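Local structure of mannosyl-glycoprotein endo-beta-N-acetylglucosamidase-like domain-containing protein (Pseudomonas protegens, 4KT3) at residues A[31-37]-A[173-177]; A[60-64]-A[167-172]; A[81-87]-A[108-114]; A[136-142]-A[160-165]. The protein is a type VI secretion effector, a peptidoglycan glycoside hydrolase of lysozyme-like fold, captured here in complex with its immunity protein. All blocks are in the same frame, centred on the assembly; numbering follows the deposited sequence.

In the fold
Contacts 1 and 2 join segments over a hundred residues apart, contacts 3 and 4 about twenty. Helix 160-174 carries contact 4 at its start, contact 2 in its second half and contact 1 at its end, held by helix 135-144, helix 59-70 and the N-terminal region. Contact 2, its centre about 9 Å from the centre of the chain, and contact 3, on the opposite side of that centre, are buried; contacts 1 and 4 are partly so. Chemistry differs accordingly: a disulfide and arginine bond in contact 1, a salt bridge bordering an apolar crossing in contact 2, amide and backbone bonds beside aromatic rings in contact 3, and mostly apolar packing without hydrogen bonds in contact 4.

Contact 1. Residues A[31-37]-A[173-177]; sequences LCNNISA and GRMAC
Arg174 reaches across to the 31-37 segment and gives its NE hydrogen to Leu31 O, at 2.9 Å and 164°, with the oxygen in the guanidinium plane. The NH2 of the same group adds a weak second bond to that carbonyl. Both faces of the guanidinium are packed: Leu31 CD2 sits 3.6 Å above its centre, while the methyl of Ala37 presses on the opposite face nearer the rim. A chain extended from CG to NE carries the charged group this far from its own helix. One water accepts from Arg174 NH2 and, at 3.1 Å, from Asn34 ND2. Asn34, its amide turned 74° from the guanidinium, is the N-cap of helix 35-54: OD1 accepts from Ala37 N, which stands above the amide carbonyl plane, and also bonds His59 of the immunity protein chain. Further out, Tyr72 holds Arg174 NH1. Beside this polar centre the Cys32 SG to Cys177 SG disulfide, 2.0 Å long with a torsion of -83°, ties the C-terminal residue to the segment before helix 35-54, after a type I turn from Arg174 to Cys177. Covalent and polar links therefore act together, and an arginine sandwiched between apolar groups is probably held in one orientation while its N-H groups remain bonded.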
loop_
_atom_site.group_PDB
_atom_site.type_symbol
_atom_site.label_atom_id
_atom_site.label_comp_id
_atom_site.label_asym_id
_atom_site.label_seq_id
_atom_site.Cartn_x
_atom_site.Cartn_y
_atom_site.Cartn_z
ATOM N N LEU A 31 10.250 -1.833 -12.811
ATOM C CA LEU A 31 9.803 -2.541 -11.612
ATOM C C LEU A 31 10.925 -2.683 -10.599
ATOM O O LEU A 31 10.684 -2.558 -9.396
ATOM C CB LEU A 31 9.252 -3.933 -11.953
ATOM C CG LEU A 31 7.853 -3.972 -12.564
ATOM C CD1 LEU A 31 7.512 -5.384 -13.028
ATOM C CD2 LEU A 31 6.817 -3.463 -11.561
ATOM N N CYS A 32 12.145 -2.936 -11.082
ATOM C CA CYS A 32 13.267 -3.240 -10.187
ATOM C C CYS A 32 13.842 -1.995 -9.511
ATOM O O CYS A 32 14.674 -2.100 -8.608
ATOM C CB CYS A 32 14.379 -3.973 -10.940
ATOM S SG CYS A 32 13.921 -5.567 -11.691
ATOM N N ASN A 33 13.396 -0.819 -9.940
ATOM C CA ASN A 33 13.908 0.430 -9.391
ATOM C C ASN A 33 13.227 0.845 -8.089
ATOM O O ASN A 33 13.730 1.710 -7.370
ATOM C CB ASN A 33 13.778 1.551 -10.427
ATOM C CG ASN A 33 14.694 1.350 -11.600
ATOM O OD1 ASN A 33 15.740 0.726 -11.471
ATOM N ND2 ASN A 33 14.309 1.880 -12.756
ATOM N N ASN A 34 12.091 0.223 -7.779
ATOM C CA ASN A 34 11.420 0.449 -6.508
ATOM C C ASN A 34 12.054 -0.484 -5.486
ATOM O O ASN A 34 11.654 -1.644 -5.341
ATOM C CB ASN A 34 9.926 0.169 -6.651
ATOM C CG ASN A 34 9.151 0.447 -5.383
ATOM O OD1 ASN A 34 9.719 0.492 -4.283
ATOM N ND2 ASN A 34 7.833 0.639 -5.526
ATOM N N ILE A 35 13.064 0.016 -4.790
ATOM C CA ILE A 35 13.873 -0.848 -3.931
ATOM C C ILE A 35 13.057 -1.432 -2.764
ATOM O O ILE A 35 13.191 -2.619 -2.430
ATOM C CB ILE A 35 15.135 -0.099 -3.422
ATOM C CG1 ILE A 35 15.986 0.416 -4.597
ATOM C CG2 ILE A 35 15.968 -0.995 -2.543
ATOM C CD1 ILE A 35 16.305 -0.623 -5.685
ATOM N N SER A 36 12.201 -0.619 -2.164
ATOM C CA SER A 36 11.343 -1.085 -1.077
ATOM C C SER A 36 10.543 -2.296 -1.533
ATOM O O SER A 36 10.455 -3.316 -0.817
ATOM C CB SER A 36 10.394 0.034 -0.663
ATOM O OG SER A 36 9.525 -0.372 0.379
ATOM N N ALA A 37 9.895 -2.162 -2.687
ATOM C CA ALA A 37 9.054 -3.251 -3.193
ATOM C C ALA A 37 9.867 -4.514 -3.521
ATOM O O ALA A 37 9.457 -5.630 -3.197
ATOM C CB ALA A 37 8.254 -2.779 -4.405
ATOM N N GLY A 173 6.650 -9.744 -11.682
ATOM C CA GLY A 173 7.810 -9.147 -12.320
ATOM C C GLY A 173 8.932 -8.856 -11.340
ATOM O O GLY A 173 10.105 -9.043 -11.657
ATOM N N ARG A 174 8.586 -8.382 -10.149
ATOM C CA ARG A 174 9.593 -8.046 -9.149
ATOM C C ARG A 174 10.314 -9.274 -8.601
ATOM O O ARG A 174 11.424 -9.167 -8.075
ATOM C CB ARG A 174 8.969 -7.204 -8.027
ATOM C CG ARG A 174 8.675 -5.798 -8.508
ATOM C CD ARG A 174 8.153 -4.849 -7.455
ATOM N NE ARG A 174 8.298 -3.479 -7.985
ATOM C CZ ARG A 174 7.346 -2.551 -8.063
ATOM N NH1 ARG A 174 6.117 -2.761 -7.614
ATOM N NH2 ARG A 174 7.640 -1.372 -8.591
HETATM N N MSE A 175 9.713 -10.444 -8.766
HETATM C CA MSE A 175 10.371 -11.686 -8.370
HETATM C C MSE A 175 11.630 -11.971 -9.193
HETATM O O MSE A 175 12.503 -12.717 -8.756
HETATM C CB MSE A 175 9.391 -12.869 -8.473
HETATM C CG MSE A 175 8.343 -12.886 -7.373
HETATM SE SE MSE A 175 7.027 -14.274 -7.552
HETATM C CE MSE A 175 8.173 -15.826 -7.223
ATOM N N ALA A 176 11.727 -11.350 -10.364
ATOM C CA ALA A 176 12.881 -11.496 -11.248
ATOM C C ALA A 176 14.023 -10.515 -10.935
ATOM O O ALA A 176 15.095 -10.590 -11.532
ATOM C CB ALA A 176 12.426 -11.311 -12.703
ATOM N N CYS A 177 13.778 -9.583 -10.017
ATOM C CA CYS A 177 14.726 -8.514 -9.719
ATOM C C CYS A 177 15.758 -8.953 -8.690
ATOM O O CYS A 177 16.779 -8.271 -8.504
ATOM C CB CYS A 177 13.985 -7.302 -9.156
ATOM S SG CYS A 177 12.800 -6.519 -10.266
ATOM O OXT CYS A 177 15.578 -9.971 -8.010
HETATM O O HOH W 1 6.004 1.080 -7.978
#

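Contact 2. Residues A[60-64]-A[167-172]; sequences ENLLG and IIIAVR
Glu60 OE2 is gripped from two directions, by Arg172 NE in a salt bridge of 2.9 Å and by a water that donates to it. The arginine hydrogen arrives fairly straight, from above the carboxylate plane, and the carboxylate and guanidinium planes stand 69° apart, so this is a single-point bridge and not a paired, coplanar one. The same water donates to Asn61 OD1 at 2.8 Å and accepts from Arg172 NH2, thereby joining three side chains; Asn61 ND2 is fixed by the carbonyl of Arg133. Glu60 can turn its acid over the neighbouring helix because CG stands between the backbone N and the carbonyl carbon (chi1 61°) and the chain bends again at chi2.

Beneath the bridge, helices 59-70 and 160-174 cross at 111° with local axes 8.2 Å apart. Gly64, without a side chain, lets the two helices come this close at the crossing, its CA 4.4 Å from that of Ile168. Ile168 CG2 fills the angle between Asn61 OD1, 3.4 Å away, and the Glu60 carbonyl, while Val171 CG1 lies 3.7 Å from Leu63 CD2. Phe138 packs against both Asn61 and Ile168 from helix 135-144. The chemistry is thus graded, with close apolar packing around glycine and, at the more exposed edge, an ion pair whose strength is probably moderated by its water.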
loop_
_atom_site.group_PDB
_atom_site.type_symbol
_atom_site.label_atom_id
_atom_site.label_comp_id
_atom_site.label_asym_id
_atom_site.label_seq_id
_atom_site.Cartn_x
_atom_site.Cartn_y
_atom_site.Cartn_z
ATOM N N GLU A 60 2.694 -15.536 -6.790
ATOM C CA GLU A 60 2.501 -14.093 -6.895
ATOM C C GLU A 60 1.108 -13.642 -6.473
ATOM O O GLU A 60 0.922 -12.484 -6.097
ATOM C CB GLU A 60 2.793 -13.597 -8.317
ATOM C CG GLU A 60 1.919 -14.184 -9.424
ATOM C CD GLU A 60 2.539 -15.404 -10.115
ATOM O OE1 GLU A 60 3.309 -16.156 -9.469
ATOM O OE2 GLU A 60 2.227 -15.606 -11.308
ATOM N N ASN A 61 0.126 -14.528 -6.539
ATOM C CA ASN A 61 -1.219 -14.141 -6.101
ATOM C C ASN A 61 -1.227 -13.908 -4.588
ATOM O O ASN A 61 -1.784 -12.910 -4.091
ATOM C CB ASN A 61 -2.255 -15.197 -6.452
ATOM C CG ASN A 61 -2.501 -15.321 -7.951
ATOM O OD1 ASN A 61 -1.650 -14.982 -8.771
ATOM N ND2 ASN A 61 -3.671 -15.835 -8.311
ATOM N N LEU A 62 -0.618 -14.838 -3.861
ATOM C CA LEU A 62 -0.529 -14.750 -2.408
ATOM C C LEU A 62 0.412 -13.622 -1.970
ATOM O O LEU A 62 0.080 -12.840 -1.071
ATOM C CB LEU A 62 -0.065 -16.083 -1.823
ATOM C CG LEU A 62 -0.039 -16.192 -0.298
ATOM C CD1 LEU A 62 -1.429 -16.063 0.300
ATOM C CD2 LEU A 62 0.651 -17.499 0.142
ATOM N N LEU A 63 1.588 -13.557 -2.592
ATOM C CA LEU A 63 2.569 -12.547 -2.251
ATOM C C LEU A 63 2.062 -11.154 -2.635
ATOM O O LEU A 63 2.303 -10.177 -1.924
ATOM C CB LEU A 63 3.894 -12.876 -2.940
ATOM C CG LEU A 63 5.087 -11.959 -2.645
ATOM C CD1 LEU A 63 5.380 -11.837 -1.154
ATOM C CD2 LEU A 63 6.343 -12.445 -3.381
ATOM N N GLY A 64 1.344 -11.077 -3.752
ATOM C CA GLY A 64 0.707 -9.838 -4.190
ATOM C C GLY A 64 -0.316 -9.345 -3.183
ATOM O O GLY A 64 -0.397 -8.144 -2.902
ATOM N N ILE A 167 -1.273 -5.408 -8.958
ATOM C CA ILE A 167 -0.235 -5.630 -7.944
ATOM C C ILE A 167 0.353 -7.032 -8.081
ATOM O O ILE A 167 1.572 -7.214 -7.989
ATOM C CB ILE A 167 -0.781 -5.425 -6.522
ATOM C CG1 ILE A 167 -1.052 -3.936 -6.296
ATOM C CG2 ILE A 167 0.205 -5.931 -5.482
ATOM C CD1 ILE A 167 -1.757 -3.633 -4.987
ATOM N N ILE A 168 -0.505 -8.014 -8.329
ATOM C CA ILE A 168 -0.056 -9.396 -8.483
ATOM C C ILE A 168 0.893 -9.504 -9.677
ATOM O O ILE A 168 1.940 -10.158 -9.608
ATOM C CB ILE A 168 -1.275 -10.336 -8.649
ATOM C CG1 ILE A 168 -1.980 -10.483 -7.293
ATOM C CG2 ILE A 168 -0.857 -11.692 -9.185
ATOM C CD1 ILE A 168 -3.382 -11.087 -7.374
ATOM N N ILE A 169 0.548 -8.838 -10.771
ATOM C CA ILE A 169 1.390 -8.871 -11.963
ATOM C C ILE A 169 2.724 -8.162 -11.699
ATOM O O ILE A 169 3.790 -8.623 -12.140
ATOM C CB ILE A 169 0.652 -8.262 -13.170
ATOM C CG1 ILE A 169 -0.527 -9.164 -13.545
ATOM C CG2 ILE A 169 1.591 -8.108 -14.365
ATOM C CD1 ILE A 169 -1.549 -8.511 -14.454
ATOM N N ALA A 170 2.670 -7.061 -10.957
ATOM C CA ALA A 170 3.886 -6.331 -10.600
ATOM C C ALA A 170 4.795 -7.181 -9.711
ATOM O O ALA A 170 6.013 -7.201 -9.892
ATOM C CB ALA A 170 3.538 -5.014 -9.908
ATOM N N VAL A 171 4.198 -7.865 -8.743
ATOM C CA VAL A 171 4.944 -8.783 -7.888
ATOM C C VAL A 171 5.601 -9.889 -8.712
ATOM O O VAL A 171 6.769 -10.203 -8.500
ATOM C CB VAL A 171 4.057 -9.339 -6.739
ATOM C CG1 VAL A 171 4.662 -10.588 -6.089
ATOM C CG2 VAL A 171 3.848 -8.267 -5.694
ATOM N N ARG A 172 4.860 -10.481 -9.644
ATOM C CA ARG A 172 5.428 -11.499 -10.521
ATOM C C ARG A 172 6.699 -10.980 -11.188
ATOM O O ARG A 172 7.705 -11.690 -11.259
ATOM C CB ARG A 172 4.426 -11.940 -11.587
ATOM C CG ARG A 172 4.861 -13.173 -12.387
ATOM C CD ARG A 172 3.969 -13.388 -13.616
ATOM N NE ARG A 172 2.563 -13.528 -13.253
ATOM C CZ ARG A 172 1.543 -13.023 -13.942
ATOM N NH1 ARG A 172 1.749 -12.337 -15.059
ATOM N NH2 ARG A 172 0.305 -13.212 -13.511
HETATM O O HOH W 2 -0.688 -15.043 -11.427
#

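Contact 3. Residues A[81-87]-A[108-114]; sequences LNNYFSM and VAKFDSF
The loop that follows helix 76-81 is bound here to strand 108-110 and to the turn leading into helix 114-129. Asn83 is its hub. A chi1 of -177° swings its amide away from the backbone N and towards the strand, and ND2 donates to Ala109 O at 2.9 Å and to Met87 O at 3.0 Å, the latter lying in the amide plane and bonded on a lone pair. OD1 in turn accepts from Met87 N, so the amide clasps both backbone polar groups of Met87 and probably helps to hold the type I turn from Asn83 to Ser86, whose own backbone bond is weak. Met87 O has a second donor in Ala109 N.

Strand 108-110 pairs on its other side with 96-98, the small two-stranded antiparallel sheet of this mostly helical fold, and the loop runs along it as a partner without becoming a regular strand. Leu81 O receives Phe111 N at 172°, and Asn82 ND2 donates to Phe111 O at 3.1 Å. The Phe111 ring presents its edge to Asn83 CG, 3.6 Å from CE2, with amide and ring nearly perpendicular. Phe114 brings CD2 over one face of the Tyr84 ring, 3.3 Å from CG, the two rings meeting obliquely with planes 51° apart. Tyr44 of helix 35-54 stacks on Phe114 and meets Tyr84 edge-to-face.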
loop_
_atom_site.group_PDB
_atom_site.type_symbol
_atom_site.label_atom_id
_atom_site.label_comp_id
_atom_site.label_asym_id
_atom_site.label_seq_id
_atom_site.Cartn_x
_atom_site.Cartn_y
_atom_site.Cartn_z
ATOM N N LEU A 81 3.297 -6.199 14.151
ATOM C CA LEU A 81 2.419 -7.316 14.545
ATOM C C LEU A 81 2.584 -8.556 13.669
ATOM O O LEU A 81 1.900 -9.567 13.874
ATOM C CB LEU A 81 0.949 -6.885 14.531
ATOM C CG LEU A 81 0.611 -5.562 15.220
ATOM C CD1 LEU A 81 -0.891 -5.306 15.164
ATOM C CD2 LEU A 81 1.109 -5.520 16.657
ATOM N N ASN A 82 3.500 -8.487 12.710
ATOM C CA ASN A 82 3.720 -9.568 11.745
ATOM C C ASN A 82 2.448 -9.972 11.019
ATOM O O ASN A 82 2.313 -11.111 10.591
ATOM C CB ASN A 82 4.344 -10.799 12.409
ATOM C CG ASN A 82 5.693 -10.515 13.002
ATOM O OD1 ASN A 82 6.541 -9.883 12.377
ATOM N ND2 ASN A 82 5.914 -10.991 14.213
ATOM N N ASN A 83 1.511 -9.039 10.882
ATOM C CA ASN A 83 0.237 -9.364 10.256
ATOM C C ASN A 83 0.252 -8.817 8.841
ATOM O O ASN A 83 -0.190 -7.686 8.599
ATOM C CB ASN A 83 -0.910 -8.794 11.087
ATOM C CG ASN A 83 -2.287 -9.145 10.543
ATOM O OD1 ASN A 83 -2.442 -9.694 9.448
ATOM N ND2 ASN A 83 -3.317 -8.791 11.312
ATOM N N TYR A 84 0.775 -9.625 7.919
ATOM C CA TYR A 84 1.004 -9.176 6.540
ATOM C C TYR A 84 -0.239 -9.297 5.658
ATOM O O TYR A 84 -0.192 -8.958 4.483
ATOM C CB TYR A 84 2.208 -9.893 5.924
ATOM C CG TYR A 84 3.528 -9.430 6.469
ATOM C CD1 TYR A 84 4.000 -9.892 7.690
ATOM C CD2 TYR A 84 4.319 -8.537 5.760
ATOM C CE1 TYR A 84 5.220 -9.463 8.196
ATOM C CE2 TYR A 84 5.527 -8.110 6.257
ATOM C CZ TYR A 84 5.969 -8.571 7.478
ATOM O OH TYR A 84 7.182 -8.132 7.979
ATOM N N PHE A 85 -1.355 -9.739 6.233
ATOM C CA PHE A 85 -2.613 -9.843 5.491
ATOM C C PHE A 85 -3.697 -8.986 6.128
ATOM O O PHE A 85 -4.877 -9.082 5.766
ATOM C CB PHE A 85 -3.011 -11.327 5.367
ATOM C CG PHE A 85 -2.076 -12.088 4.474
ATOM C CD1 PHE A 85 -0.872 -12.572 4.966
ATOM C CD2 PHE A 85 -2.354 -12.251 3.124
ATOM C CE1 PHE A 85 0.022 -13.202 4.143
ATOM C CE2 PHE A 85 -1.456 -12.907 2.295
ATOM C CZ PHE A 85 -0.267 -13.378 2.811
ATOM N N SER A 86 -3.266 -8.121 7.054
ATOM C CA SER A 86 -4.148 -7.241 7.820
ATOM C C SER A 86 -5.438 -7.936 8.261
ATOM O O SER A 86 -6.538 -7.387 8.132
ATOM C CB SER A 86 -4.459 -5.958 7.038
ATOM O OG SER A 86 -3.262 -5.253 6.764
HETATM N N MSE A 87 -5.276 -9.137 8.803
HETATM C CA MSE A 87 -6.388 -9.934 9.293
HETATM C C MSE A 87 -7.002 -9.296 10.514
HETATM O O MSE A 87 -6.302 -8.975 11.468
HETATM C CB MSE A 87 -5.894 -11.320 9.714
HETATM C CG MSE A 87 -5.172 -12.079 8.629
HETATM SE SE MSE A 87 -6.380 -12.895 7.351
HETATM C CE MSE A 87 -7.116 -14.296 8.474
ATOM N N VAL A 108 -7.106 -5.894 15.088
ATOM C CA VAL A 108 -6.334 -6.689 14.144
ATOM C C VAL A 108 -5.459 -7.686 14.894
ATOM O O VAL A 108 -4.999 -7.435 16.016
ATOM C CB VAL A 108 -5.460 -5.831 13.189
ATOM C CG1 VAL A 108 -6.346 -4.989 12.273
ATOM C CG2 VAL A 108 -4.509 -4.936 13.962
ATOM N N ALA A 109 -5.241 -8.818 14.256
ATOM C CA ALA A 109 -4.489 -9.910 14.856
ATOM C C ALA A 109 -2.992 -9.625 14.909
ATOM O O ALA A 109 -2.454 -8.879 14.089
ATOM C CB ALA A 109 -4.730 -11.171 14.068
ATOM N N LYS A 110 -2.331 -10.259 15.878
ATOM C CA LYS A 110 -0.871 -10.305 15.944
ATOM C C LYS A 110 -0.445 -11.748 15.688
ATOM O O LYS A 110 -1.135 -12.676 16.110
ATOM C CB LYS A 110 -0.378 -9.902 17.335
ATOM C CG LYS A 110 -0.889 -8.587 17.852
ATOM C CD LYS A 110 -0.289 -8.283 19.221
ATOM C CE LYS A 110 -0.687 -6.898 19.705
ATOM N NZ LYS A 110 0.052 -6.497 20.936
ATOM N N PHE A 111 0.685 -11.919 15.005
ATOM C CA PHE A 111 1.249 -13.236 14.711
ATOM C C PHE A 111 2.730 -13.340 15.074
ATOM O O PHE A 111 3.403 -12.330 15.311
ATOM C CB PHE A 111 1.083 -13.563 13.226
ATOM C CG PHE A 111 -0.338 -13.601 12.777
ATOM C CD1 PHE A 111 -1.109 -14.727 13.003
ATOM C CD2 PHE A 111 -0.918 -12.507 12.155
ATOM C CE1 PHE A 111 -2.419 -14.761 12.619
ATOM C CE2 PHE A 111 -2.227 -12.543 11.759
ATOM C CZ PHE A 111 -2.988 -13.668 11.997
ATOM N N ASP A 112 3.246 -14.568 15.065
ATOM C CA ASP A 112 4.672 -14.807 15.314
ATOM C C ASP A 112 5.565 -14.427 14.137
ATOM O O ASP A 112 6.763 -14.171 14.319
ATOM C CB ASP A 112 4.913 -16.281 15.641
ATOM C CG ASP A 112 4.630 -16.630 17.088
ATOM O OD1 ASP A 112 4.909 -15.817 17.988
ATOM O OD2 ASP A 112 4.140 -17.757 17.321
ATOM N N SER A 113 4.997 -14.395 12.935
ATOM C CA SER A 113 5.799 -14.236 11.724
ATOM C C SER A 113 4.918 -14.027 10.503
ATOM O O SER A 113 3.725 -14.306 10.542
ATOM C CB SER A 113 6.619 -15.493 11.492
ATOM O OG SER A 113 5.764 -16.599 11.241
ATOM N N PHE A 114 5.529 -13.557 9.422
ATOM C CA PHE A 114 4.884 -13.471 8.115
ATOM C C PHE A 114 4.232 -14.817 7.804
ATOM O O PHE A 114 3.055 -14.882 7.428
ATOM C CB PHE A 114 5.923 -13.122 7.030
ATOM C CG PHE A 114 5.359 -13.075 5.641
ATOM C CD1 PHE A 114 5.040 -14.240 4.968
ATOM C CD2 PHE A 114 5.177 -11.869 4.998
ATOM C CE1 PHE A 114 4.507 -14.204 3.679
ATOM C CE2 PHE A 114 4.638 -11.819 3.715
ATOM C CZ PHE A 114 4.297 -12.988 3.053
#

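Contact 4. Residues A[136-142]-A[160-165]; sequences MAFAQAL and FARYLA
Two bends in the Met136 side chain, at chi2 (-73°) and chi3 (-75°), fold its selenium back over helix 160-174, where it rests 3.6 Å from Arg162 N and 3.9 Å from Ala165 CB. Arg162 bends likewise, at chi2 and chi3, and lays one face of its guanidinium against this selenomethionine: SE stands about 3.9 Å above the plane, towards the rim, and the two side chains cross at about a right angle. The Arg162 charge itself is paired with Asp166 on the same helix.

Helices 135-144 and 160-174 cross here at 127°, with local axes 8.3 Å apart, and small residues permit the approach. Ala139 CB touches Ala161 CA at 3.6 Å; Leu164 CD2 also touches Ala139 CB, while Met136 SE packs on Ala161. Leu164 CD2 meets Leu142 CD2 at 3.6 Å, again with side chains nearly perpendicular, and Phe160 turns the edge of its ring to Ala139 O. No hydrogen bond links the two segments. Behind them, Leu65 of helix 59-70 and Phe121 of helix 114-129 pack on Leu142, while Tyr163, on the far side of its helix, bonds through OH to Glu94 and Asn96 of the immunity protein chain.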
loop_
_atom_site.group_PDB
_atom_site.type_symbol
_atom_site.label_atom_id
_atom_site.label_comp_id
_atom_site.label_asym_id
_atom_site.label_seq_id
_atom_site.Cartn_x
_atom_site.Cartn_y
_atom_site.Cartn_z
HETATM N N MSE A 136 -7.504 -11.822 -11.745
HETATM C CA MSE A 136 -8.837 -11.250 -11.595
HETATM C C MSE A 136 -9.789 -12.194 -10.869
HETATM O O MSE A 136 -10.540 -11.767 -9.997
HETATM C CB MSE A 136 -9.436 -10.884 -12.958
HETATM C CG MSE A 136 -8.767 -9.692 -13.594
HETATM SE SE MSE A 136 -9.269 -8.055 -12.694
HETATM C CE MSE A 136 -11.071 -7.880 -13.386
ATOM N N ALA A 137 -9.769 -13.467 -11.246
ATOM C CA ALA A 137 -10.588 -14.477 -10.584
ATOM C C ALA A 137 -10.228 -14.560 -9.108
ATOM O O ALA A 137 -11.100 -14.718 -8.254
ATOM C CB ALA A 137 -10.399 -15.825 -11.248
ATOM N N PHE A 138 -8.934 -14.487 -8.810
ATOM C CA PHE A 138 -8.477 -14.505 -7.425
ATOM C C PHE A 138 -9.087 -13.332 -6.633
ATOM O O PHE A 138 -9.640 -13.522 -5.552
ATOM C CB PHE A 138 -6.940 -14.471 -7.384
ATOM C CG PHE A 138 -6.364 -14.417 -5.995
ATOM C CD1 PHE A 138 -6.381 -15.534 -5.177
ATOM C CD2 PHE A 138 -5.824 -13.241 -5.503
ATOM C CE1 PHE A 138 -5.841 -15.487 -3.902
ATOM C CE2 PHE A 138 -5.284 -13.186 -4.231
ATOM C CZ PHE A 138 -5.305 -14.300 -3.423
ATOM N N ALA A 139 -8.983 -12.123 -7.169
ATOM C CA ALA A 139 -9.493 -10.959 -6.460
ATOM C C ALA A 139 -11.007 -11.073 -6.279
ATOM O O ALA A 139 -11.550 -10.747 -5.224
ATOM C CB ALA A 139 -9.141 -9.695 -7.213
ATOM N N GLN A 140 -11.692 -11.558 -7.307
ATOM C CA GLN A 140 -13.142 -11.723 -7.212
ATOM C C GLN A 140 -13.536 -12.749 -6.143
ATOM O O GLN A 140 -14.511 -12.557 -5.423
ATOM C CB GLN A 140 -13.723 -12.087 -8.580
ATOM C CG GLN A 140 -13.628 -10.933 -9.590
ATOM C CD GLN A 140 -13.627 -11.401 -11.038
ATOM O OE1 GLN A 140 -13.645 -12.603 -11.318
ATOM N NE2 GLN A 140 -13.588 -10.447 -11.966
ATOM N N ALA A 141 -12.759 -13.818 -6.011
ATOM C CA ALA A 141 -13.028 -14.824 -4.993
ATOM C C ALA A 141 -12.779 -14.251 -3.600
ATOM O O ALA A 141 -13.464 -14.607 -2.635
ATOM C CB ALA A 141 -12.166 -16.060 -5.226
ATOM N N LEU A 142 -11.793 -13.365 -3.502
ATOM C CA LEU A 142 -11.470 -12.703 -2.252
ATOM C C LEU A 142 -12.686 -11.932 -1.753
ATOM O O LEU A 142 -13.045 -11.986 -0.573
ATOM C CB LEU A 142 -10.300 -11.738 -2.481
ATOM C CG LEU A 142 -9.208 -11.625 -1.439
ATOM C CD1 LEU A 142 -8.784 -12.975 -0.900
ATOM C CD2 LEU A 142 -8.034 -10.902 -2.076
ATOM N N PHE A 160 -11.729 -2.800 -7.497
ATOM C CA PHE A 160 -10.927 -3.567 -6.554
ATOM C C PHE A 160 -10.126 -4.665 -7.254
ATOM O O PHE A 160 -8.918 -4.816 -7.021
ATOM C CB PHE A 160 -11.816 -4.188 -5.471
ATOM C CG PHE A 160 -11.084 -5.126 -4.566
ATOM C CD1 PHE A 160 -11.101 -6.500 -4.800
ATOM C CD2 PHE A 160 -10.360 -4.641 -3.491
ATOM C CE1 PHE A 160 -10.413 -7.366 -3.972
ATOM C CE2 PHE A 160 -9.669 -5.500 -2.664
ATOM C CZ PHE A 160 -9.698 -6.869 -2.902
ATOM N N ALA A 161 -10.789 -5.436 -8.111
ATOM C CA ALA A 161 -10.149 -6.610 -8.702
ATOM C C ALA A 161 -8.987 -6.241 -9.616
ATOM O O ALA A 161 -7.920 -6.851 -9.549
ATOM C CB ALA A 161 -11.167 -7.452 -9.460
ATOM N N ARG A 162 -9.200 -5.251 -10.476
ATOM C CA ARG A 162 -8.185 -4.848 -11.432
ATOM C C ARG A 162 -6.982 -4.266 -10.697
ATOM O O ARG A 162 -5.832 -4.490 -11.091
ATOM C CB ARG A 162 -8.756 -3.839 -12.421
ATOM C CG ARG A 162 -7.801 -3.442 -13.529
ATOM C CD ARG A 162 -7.551 -4.595 -14.488
ATOM N NE ARG A 162 -6.333 -5.327 -14.162
ATOM C CZ ARG A 162 -5.969 -6.471 -14.737
ATOM N NH1 ARG A 162 -6.734 -7.027 -15.668
ATOM N NH2 ARG A 162 -4.840 -7.062 -14.379
ATOM N N TYR A 163 -7.250 -3.509 -9.630
ATOM C CA TYR A 163 -6.189 -2.905 -8.838
ATOM C C TYR A 163 -5.315 -3.994 -8.193
ATOM O O TYR A 163 -4.087 -3.943 -8.273
ATOM C CB TYR A 163 -6.785 -1.952 -7.786
ATOM C CG TYR A 163 -5.751 -1.266 -6.910
ATOM C CD1 TYR A 163 -5.355 -1.822 -5.702
ATOM C CD2 TYR A 163 -5.172 -0.068 -7.293
ATOM C CE1 TYR A 163 -4.393 -1.206 -4.904
ATOM C CE2 TYR A 163 -4.221 0.561 -6.502
ATOM C CZ TYR A 163 -3.841 -0.011 -5.309
ATOM O OH TYR A 163 -2.903 0.597 -4.514
ATOM N N LEU A 164 -5.943 -4.991 -7.573
ATOM C CA LEU A 164 -5.183 -6.058 -6.940
ATOM C C LEU A 164 -4.475 -6.905 -7.996
ATOM O O LEU A 164 -3.330 -7.313 -7.808
ATOM C CB LEU A 164 -6.088 -6.945 -6.089
ATOM C CG LEU A 164 -5.428 -8.159 -5.416
ATOM C CD1 LEU A 164 -4.247 -7.749 -4.566
ATOM C CD2 LEU A 164 -6.441 -8.880 -4.553
ATOM N N ALA A 165 -5.163 -7.181 -9.099
ATOM C CA ALA A 165 -4.577 -7.986 -10.159
ATOM C C ALA A 165 -3.304 -7.324 -10.695
ATOM O O ALA A 165 -2.321 -8.004 -11.001
ATOM C CB ALA A 165 -5.594 -8.225 -11.283
#